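PDB 1J77: HemO from Neisseria meningitidis, which binds heme and, as a heme oxygenase, probably breaks open its porphyrin ring. Local coordinates for residues Thr82-Asp87 with Ala139-Pro144. Residues are numbered along the deposited sequence; the frame is centred on the assembly and turned at random. Where two conformers were deposited one is given.
Sequences TQDLKD and ARHLAP
Asp84 takes hold of His141 through a His-carboxylate hydrogen bond in the all-helical heme oxygenase fold. Asp84 lies on helix 78-87. His141 lies in the loop between helix 122-129 and helix 149-162. His141 CB is 3.5 Å from Asp84 OD2, a plain van der Waals contact. His141 CG is likewise 3.5 Å from Asp84 OD2. The ring is then turned about the CB-CG bond (chi2 -87°) so that ND1 faces Asp84. His141 ND1 donates to Asp84 OD2 at 2.8 Å. The acceptor lies almost in the ring plane, and the carboxylate is turned 59° from that plane. NE2, across the ring, is hydrogen-bonded to Gln49 OE1 of helix 39-60, so both ring nitrogens are tied and rotation of the ring is limited. Leu46 of that helix also touches the His141 side chain.

OD2 of Asp84 has a second donor. The backbone N of His141 reaches it at 2.9 Å in a nearly straight bond on the syn side, while ND1 comes from the anti side. OD1 of Asp84 accepts from Arg140 N at 2.8 Å, also syn. The buried carboxylate thus binds two successive backbone amides and one ring, which probably helps to fix the turn closed by the Leu142 N to Ala139 O hydrogen bond.

Arg140 reaches across from the loop to Asp87, its chain extended from CG to NE. It was deposited in two conformers, so its details are doubtful. In one, NE and NH2 grip Asp87 side-on in a salt bridge, with Gln83 CG over one guanidinium face. The distance between Arg140 NE and Asp87 OD2 is suspiciously short. Asp87 has a second tie to the loop: its OD2 accepts a hydrogen bond from the backbone N of Gly138.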
loop_
_atom_site.group_PDB
_atom_site.type_symbol
_atom_site.label_atom_id
_atom_site.label_comp_id
_atom_site.label_asym_id
_atom_site.label_seq_id
_atom_site.Cartn_x
_atom_site.Cartn_y
_atom_site.Cartn_z
ATOM N N THR A 82 -12.787 -1.846 -2.513
ATOM C CA THR A 82 -14.106 -1.285 -2.525
ATOM C C THR A 82 -15.168 -2.408 -2.484
ATOM O O THR A 82 -16.231 -2.239 -1.895
ATOM C CB THR A 82 -14.284 -0.443 -3.795
ATOM O OG1 THR A 82 -13.459 0.734 -3.728
ATOM C CG2 THR A 82 -15.673 0.063 -3.861
ATOM N N GLN A 83 -14.883 -3.525 -3.136
ATOM C CA GLN A 83 -15.780 -4.687 -3.078
ATOM C C GLN A 83 -15.735 -5.304 -1.653
ATOM O O GLN A 83 -16.737 -5.787 -1.118
ATOM C CB GLN A 83 -15.362 -5.724 -4.127
ATOM C CG GLN A 83 -16.227 -6.976 -4.125
ATOM C CD GLN A 83 -17.689 -6.757 -4.507
ATOM O OE1 GLN A 83 -18.593 -6.810 -3.661
ATOM N NE2 GLN A 83 -17.920 -6.570 -5.788
ATOM N N ASP A 84 -14.569 -5.290 -1.018
ATOM C CA ASP A 84 -14.503 -5.789 0.346
ATOM C C ASP A 84 -15.397 -4.965 1.250
ATOM O O ASP A 84 -16.051 -5.510 2.154
ATOM C CB ASP A 84 -13.057 -5.720 0.857
ATOM C CG ASP A 84 -12.178 -6.811 0.289
ATOM O OD1 ASP A 84 -12.718 -7.893 -0.087
ATOM O OD2 ASP A 84 -10.936 -6.691 0.156
ATOM N N LEU A 85 -15.409 -3.644 1.054
ATOM C CA LEU A 85 -16.277 -2.743 1.804
ATOM C C LEU A 85 -17.726 -3.142 1.577
ATOM O O LEU A 85 -18.486 -3.263 2.529
ATOM C CB LEU A 85 -16.043 -1.251 1.452
ATOM C CG LEU A 85 -14.874 -0.494 2.135
ATOM C CD1 LEU A 85 -14.557 0.796 1.395
ATOM C CD2 LEU A 85 -15.203 -0.191 3.584
ATOM N N LYS A 86 -18.092 -3.339 0.311
ATOM C CA LYS A 86 -19.466 -3.775 -0.051
ATOM C C LYS A 86 -19.871 -5.041 0.703
ATOM O O LYS A 86 -20.981 -5.112 1.277
ATOM C CB LYS A 86 -19.590 -3.973 -1.564
ATOM C CG LYS A 86 -21.018 -4.255 -2.038
ATOM C CD LYS A 86 -21.109 -4.271 -3.569
ATOM C CE LYS A 86 -22.558 -4.440 -4.065
ATOM N NZ LYS A 86 -22.619 -4.615 -5.558
ATOM N N ASP A 87 -18.991 -6.028 0.676
ATOM C CA ASP A 87 -19.197 -7.285 1.369
ATOM C C ASP A 87 -19.531 -7.014 2.823
ATOM O O ASP A 87 -20.389 -7.697 3.418
ATOM C CB ASP A 87 -17.957 -8.170 1.312
ATOM C CG ASP A 87 -17.588 -8.598 -0.066
ATOM O OD1 ASP A 87 -18.463 -8.571 -1.001
ATOM O OD2 ASP A 87 -16.428 -9.012 -0.316
ATOM N N ALA A 139 -11.805 -9.952 2.142
ATOM C CA ALA A 139 -10.328 -9.855 2.054
ATOM C C ALA A 139 -9.782 -10.058 0.619
ATOM O O ALA A 139 -8.676 -10.549 0.394
ATOM C CB ALA A 139 -9.662 -10.816 3.059
ATOM N N ARG A 140 -10.618 -9.723 -0.351
ATOM C CA ARG A 140 -10.242 -9.798 -1.771
ATOM C C ARG A 140 -8.955 -9.016 -2.066
ATOM O O ARG A 140 -8.070 -9.492 -2.810
ATOM C CB ARG A 140 -11.430 -9.234 -2.572
ATOM C CG ARG A 140 -12.875 -9.850 -2.265
ATOM C CD ARG A 140 -14.021 -8.970 -2.772
ATOM N NE ARG A 140 -15.362 -9.507 -2.576
ATOM C CZ ARG A 140 -16.007 -10.325 -3.415
ATOM N NH1 ARG A 140 -15.449 -10.756 -4.516
ATOM N NH2 ARG A 140 -17.233 -10.718 -3.158
ATOM N N HIS A 141 -8.843 -7.823 -1.478
ATOM C CA HIS A 141 -7.675 -6.949 -1.723
ATOM C C HIS A 141 -6.363 -7.450 -1.153
ATOM O O HIS A 141 -5.281 -7.036 -1.608
ATOM C CB HIS A 141 -7.952 -5.514 -1.275
ATOM C CG HIS A 141 -7.706 -5.260 0.174
ATOM N ND1 HIS A 141 -8.657 -5.465 1.144
ATOM C CD2 HIS A 141 -6.620 -4.751 0.801
ATOM C CE1 HIS A 141 -8.156 -5.103 2.321
ATOM N NE2 HIS A 141 -6.919 -4.682 2.137
ATOM N N LEU A 142 -6.459 -8.427 -0.244
ATOM C CA LEU A 142 -5.292 -9.011 0.414
ATOM C C LEU A 142 -4.881 -10.348 -0.146
ATOM O O LEU A 142 -3.810 -10.855 0.165
ATOM C CB LEU A 142 -5.570 -9.182 1.919
ATOM C CG LEU A 142 -5.793 -7.922 2.769
ATOM C CD1 LEU A 142 -6.278 -8.231 4.219
ATOM C CD2 LEU A 142 -4.568 -7.072 2.827
ATOM N N ALA A 143 -5.714 -10.904 -1.015
ATOM C CA ALA A 143 -5.399 -12.194 -1.609
ATOM C C ALA A 143 -4.149 -12.094 -2.489
ATOM O O ALA A 143 -3.813 -11.023 -3.046
ATOM C CB ALA A 143 -6.562 -12.673 -2.385
ATOM N N PRO A 144 -3.436 -13.199 -2.591
ATOM C CA PRO A 144 -2.167 -13.253 -3.317
ATOM C C PRO A 144 -2.355 -13.092 -4.816
ATOM O O PRO A 144 -3.400 -13.503 -5.315
ATOM C CB PRO A 144 -1.662 -14.677 -3.050
ATOM C CG PRO A 144 -2.670 -15.359 -2.340
ATOM C CD PRO A 144 -3.854 -14.507 -2.057
#